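Local coordinates for conserved hypothetical protein TM0937 (Thermotoga maritima, PDB 2ESH) that is of unknown function but, as a member of the PadR-like family with its helix-turn-helix relatives, is a potential transcription factor that would probably bind DNA, at residues 105-108 with 109-112; 87-90 with 91-95. All coordinates share one frame; numbering follows the deposited sequence.

Contact 1: 105-108 with 109-112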
loop_
_atom_site.group_PDB
_atom_site.type_symbol
_atom_site.label_atom_id
_atom_site.label_comp_id
_atom_site.label_asym_id
_atom_site.label_seq_id
_atom_site.Cartn_x
_atom_site.Cartn_y
_atom_site.Cartn_z
ATOM N N GLU A 105 -20.458 -0.612 5.495
ATOM C CA GLU A 105 -21.469 -0.206 6.465
ATOM C C GLU A 105 -22.849 -0.461 5.978
ATOM O O GLU A 105 -23.715 -0.651 6.800
ATOM C CB GLU A 105 -21.366 1.267 6.860
ATOM C CG GLU A 105 -20.028 1.717 7.381
ATOM C CD GLU A 105 -20.007 3.287 7.594
ATOM O OE1 GLU A 105 -20.329 4.093 6.607
ATOM O OE2 GLU A 105 -19.659 3.669 8.764
ATOM N N THR A 106 -23.088 -0.479 4.662
ATOM C CA THR A 106 -24.446 -0.822 4.194
ATOM C C THR A 106 -24.688 -2.317 4.431
ATOM O O THR A 106 -25.747 -2.674 4.804
ATOM C CB THR A 106 -24.758 -0.507 2.692
ATOM O OG1 THR A 106 -23.861 -1.276 1.880
ATOM C CG2 THR A 106 -24.498 0.938 2.356
ATOM N N LEU A 107 -23.697 -3.162 4.230
ATOM C CA LEU A 107 -23.782 -4.589 4.580
ATOM C C LEU A 107 -23.950 -4.831 6.053
ATOM O O LEU A 107 -24.792 -5.574 6.421
ATOM C CB LEU A 107 -22.477 -5.279 4.259
ATOM C CG LEU A 107 -22.275 -5.457 2.801
ATOM C CD1 LEU A 107 -20.935 -6.343 2.690
ATOM C CD2 LEU A 107 -23.522 -6.150 2.185
ATOM N N GLU A 108 -23.118 -4.204 6.877
ATOM C CA GLU A 108 -23.206 -4.323 8.326
ATOM C C GLU A 108 -24.627 -4.144 8.774
ATOM O O GLU A 108 -25.079 -4.937 9.554
ATOM C CB GLU A 108 -22.302 -3.365 9.051
ATOM C CG GLU A 108 -20.888 -3.751 9.032
ATOM C CD GLU A 108 -20.060 -2.852 9.899
ATOM O OE1 GLU A 108 -20.159 -1.645 9.826
ATOM O OE2 GLU A 108 -19.251 -3.324 10.669
ATOM N N GLU A 109 -25.346 -3.169 8.215
ATOM C CA GLU A 109 -26.699 -2.845 8.685
ATOM C C GLU A 109 -27.660 -3.873 8.154
ATOM O O GLU A 109 -28.607 -4.312 8.830
ATOM C CB GLU A 109 -27.138 -1.418 8.287
ATOM C CG GLU A 109 -26.265 -0.275 8.949
ATOM C CD GLU A 109 -26.094 -0.401 10.521
ATOM O OE1 GLU A 109 -27.147 -0.453 11.177
ATOM O OE2 GLU A 109 -24.946 -0.445 11.101
ATOM N N ARG A 110 -27.394 -4.302 6.942
ATOM C CA ARG A 110 -28.321 -5.222 6.312
ATOM C C ARG A 110 -28.304 -6.504 7.095
ATOM O O ARG A 110 -29.352 -7.122 7.309
ATOM C CB ARG A 110 -27.941 -5.413 4.862
ATOM C CG ARG A 110 -28.693 -4.386 3.999
ATOM C CD ARG A 110 -28.161 -4.389 2.581
ATOM N NE ARG A 110 -28.331 -5.684 1.959
ATOM C CZ ARG A 110 -27.781 -6.076 0.793
ATOM N NH1 ARG A 110 -26.978 -5.270 0.096
ATOM N NH2 ARG A 110 -27.996 -7.305 0.322
ATOM N N ILE A 111 -27.122 -6.853 7.587
ATOM C CA ILE A 111 -26.904 -8.080 8.317
ATOM C C ILE A 111 -27.532 -8.036 9.683
ATOM O O ILE A 111 -28.022 -9.066 10.186
ATOM C CB ILE A 111 -25.404 -8.404 8.498
ATOM C CG1 ILE A 111 -24.798 -8.808 7.142
ATOM C CG2 ILE A 111 -25.228 -9.545 9.531
ATOM C CD1 ILE A 111 -23.312 -8.919 7.104
ATOM N N LYS A 112 -27.417 -6.874 10.341
ATOM C CA LYS A 112 -27.964 -6.690 11.683
ATOM C C LYS A 112 -29.459 -6.805 11.570
ATOM O O LYS A 112 -30.053 -7.431 12.382
ATOM C CB LYS A 112 -27.615 -5.313 12.247
ATOM C CG LYS A 112 -26.249 -5.215 12.843
ATOM C CD LYS A 112 -25.747 -3.804 12.689
ATOM C CE LYS A 112 -24.695 -3.546 13.714
ATOM N NZ LYS A 112 -23.602 -2.615 13.231
HETATM O O HOH W 1 -22.928 0.470 9.910
#
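L107 and R110 meet three residues apart on one helix, where CD2 of L107 lies 4.1 Å from NH1 of R110, over one face of the guanidinium and offset toward its rim. This side-chain touch is slight, a methyl against a charged, flat group: the bend of the arginine at chi3 (61°) turns a face of the planar group to the leucine methyl. The backbone supplies the i to i+4 hydrogen bonds of an alpha helix. I111 N donates to L107 O at 2.9 Å, and K112 N to E108 O at 3.1 Å; R110 N is bound to T106 O, while the link from E109 N to E105 O is weak. Aliphatic carbons lie against the same carbonyls, CG1 of I111 coming 3.3 Å from L107 O and CD of K112 3.4 Å from E108 O. The charged groups form a third set. E109, folded back at chi2 (-51°), holds a long, weak salt bridge from OE2 to K112 NZ at 3.3 Å, and a water lies in bonding range of the same OE2 and, weakly, of E105 O. T106 turns its hydroxyl back to R103 O, within the preceding turn. With E108 OE1 5.1 Å from E109 OE2, two acidic groups stand close on an exposed surface, and the nearby lysine would probably offset part of their mutual repulsion.

Contact 2: 87-90 with 91-95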
loop_
_atom_site.group_PDB
_atom_site.type_symbol
_atom_site.label_atom_id
_atom_site.label_comp_id
_atom_site.label_asym_id
_atom_site.label_seq_id
_atom_site.Cartn_x
_atom_site.Cartn_y
_atom_site.Cartn_z
ATOM N N LYS A 87 1.244 11.580 -4.545
ATOM C CA LYS A 87 0.236 12.090 -3.641
ATOM C C LYS A 87 -1.171 12.225 -4.258
ATOM O O LYS A 87 -2.159 11.950 -3.584
ATOM C CB LYS A 87 0.656 13.405 -2.976
ATOM C CG LYS A 87 1.777 13.223 -2.008
ATOM C CD LYS A 87 2.133 14.594 -1.459
ATOM C CE LYS A 87 2.610 14.584 0.025
ATOM N NZ LYS A 87 2.215 15.875 0.842
ATOM N N LEU A 88 -1.245 12.590 -5.514
ATOM C CA LEU A 88 -2.536 12.620 -6.270
ATOM C C LEU A 88 -3.124 11.220 -6.465
ATOM O O LEU A 88 -4.319 11.001 -6.364
ATOM C CB LEU A 88 -2.378 13.374 -7.620
ATOM C CG LEU A 88 -2.180 14.921 -7.466
ATOM C CD1 LEU A 88 -1.708 15.530 -8.751
ATOM C CD2 LEU A 88 -3.549 15.608 -7.071
ATOM N N TYR A 89 -2.264 10.244 -6.683
ATOM C CA TYR A 89 -2.690 8.835 -6.811
ATOM C C TYR A 89 -3.205 8.377 -5.477
ATOM O O TYR A 89 -4.300 7.728 -5.372
ATOM C CB TYR A 89 -1.541 7.998 -7.283
ATOM C CG TYR A 89 -1.826 6.559 -7.530
ATOM C CD1 TYR A 89 -2.435 6.134 -8.727
ATOM C CD2 TYR A 89 -1.428 5.610 -6.630
ATOM C CE1 TYR A 89 -2.618 4.787 -9.000
ATOM C CE2 TYR A 89 -1.612 4.238 -6.895
ATOM C CZ TYR A 89 -2.172 3.846 -8.067
ATOM O OH TYR A 89 -2.350 2.545 -8.284
ATOM N N LEU A 90 -2.536 8.846 -4.440
ATOM C CA LEU A 90 -3.003 8.577 -3.082
ATOM C C LEU A 90 -4.371 9.116 -2.686
ATOM O O LEU A 90 -5.107 8.452 -1.904
ATOM C CB LEU A 90 -1.966 9.076 -2.064
ATOM C CG LEU A 90 -1.680 8.293 -0.764
ATOM C CD1 LEU A 90 -1.574 6.767 -0.850
ATOM C CD2 LEU A 90 -0.463 8.830 -0.088
ATOM N N ARG A 91 -4.676 10.354 -3.075
ATOM C CA ARG A 91 -6.022 10.909 -2.890
ATOM C C ARG A 91 -7.075 10.045 -3.650
ATOM O O ARG A 91 -8.159 9.871 -3.187
ATOM C CB ARG A 91 -6.114 12.334 -3.431
ATOM C CG ARG A 91 -5.397 13.383 -2.637
ATOM C CD ARG A 91 -5.470 14.791 -3.382
ATOM N NE ARG A 91 -4.596 15.761 -2.748
ATOM C CZ ARG A 91 -4.783 16.297 -1.524
ATOM N NH1 ARG A 91 -5.848 16.000 -0.742
ATOM N NH2 ARG A 91 -3.881 17.165 -1.087
ATOM N N GLU A 92 -6.759 9.558 -4.822
ATOM C CA GLU A 92 -7.639 8.615 -5.501
ATOM C C GLU A 92 -7.854 7.320 -4.685
ATOM O O GLU A 92 -8.924 6.797 -4.698
ATOM C CB GLU A 92 -7.042 8.229 -6.842
ATOM C CG GLU A 92 -7.060 9.337 -7.952
ATOM C CD GLU A 92 -6.583 8.746 -9.340
ATOM O OE1 GLU A 92 -5.573 7.993 -9.385
ATOM O OE2 GLU A 92 -7.262 8.971 -10.383
ATOM N N ILE A 93 -6.852 6.822 -3.972
ATOM C CA ILE A 93 -6.962 5.618 -3.130
ATOM C C ILE A 93 -7.797 5.958 -1.925
ATOM O O ILE A 93 -8.658 5.180 -1.487
ATOM C CB ILE A 93 -5.566 5.204 -2.645
ATOM C CG1 ILE A 93 -4.927 4.328 -3.718
ATOM C CG2 ILE A 93 -5.644 4.487 -1.257
ATOM C CD1 ILE A 93 -3.416 4.352 -3.672
ATOM N N LEU A 94 -7.583 7.168 -1.414
ATOM C CA LEU A 94 -8.270 7.617 -0.254
ATOM C C LEU A 94 -9.780 7.666 -0.611
ATOM O O LEU A 94 -10.599 7.131 0.088
ATOM C CB LEU A 94 -7.712 8.977 0.223
ATOM C CG LEU A 94 -8.570 9.662 1.305
ATOM C CD1 LEU A 94 -8.451 8.892 2.639
ATOM C CD2 LEU A 94 -8.232 11.115 1.508
ATOM N N ARG A 95 -10.150 8.238 -1.737
ATOM C CA ARG A 95 -11.549 8.368 -2.018
ATOM C C ARG A 95 -12.180 6.972 -2.133
ATOM O O ARG A 95 -13.349 6.757 -1.734
ATOM C CB ARG A 95 -11.696 9.123 -3.352
ATOM C CG ARG A 95 -13.148 9.057 -3.925
ATOM C CD ARG A 95 -13.355 10.058 -5.008
ATOM N NE ARG A 95 -13.462 11.409 -4.456
ATOM C CZ ARG A 95 -13.638 12.525 -5.180
ATOM N NH1 ARG A 95 -13.708 12.483 -6.511
ATOM N NH2 ARG A 95 -13.706 13.681 -4.566
#
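Y89 and I93, one helical turn apart, form the close-packed side of this contact: CD1 of I93 rests 3.7 Å from CE2 of the tyrosine ring, approaching it obliquely. The same methyl lies 4.1 Å from CD1 of L90, so a single isoleucine tip meets both neighbours of the preceding turn. The ring gets there because CG of Y89 is anti to the backbone N (chi1 -177°). I93 is buried, and helix 8-24 completes its surroundings, with W12 and S16 touching I93 and L19 touching both Y89 and L90; F64 stacks on the Y89 ring. Cutting I93 back to an alanine would probably leave a gap between Y89, L90 and helix 8-24 and hold the ring less firmly. Toward solvent there are isolated touches instead of shared packing. E92 crosses Y89 at about a right angle and brings OE1 to 3.7 Å from CD1 of the ring, the two planes 56° apart. Farther round, CD2 of L88 lies 4.2 Å from CD of R91, with the methyl at the edge of the guanidinium, near its plane. Regular bonds run beneath both sides, among them L94 N to L90 O at 2.8 Å. An apolar face turned to the protein and a mostly charged outer side, which also carries L88 and L94, mark an amphipathic helix, here the start of the long C-terminal helix, packed on helix 8-24 in a PadR-like fold, consistent with a winged helix-turn-helix.

Overall arrangement
From the N terminus the chain runs through helices 8-24, 29-37 and 52-61, then the antiparallel hairpin of strands 65-70 and 77-82, before entering helix 84-116, which carries both contacts. Contact 2 comes first, near the start of that helix, where its inner side joins helix 8-24 and strand 77-82. Contact 1 follows two to three turns later, its centre about 27 Å from the centre of the chain, on the projecting part of the helix. Neither closes a loop, since each joins successive turns; they lie in series, neither nested nor crossed. The nearest atoms of contact 1 and contact 2 are about 11 Å apart. One helix thus passes from the packed body to an exposed extension.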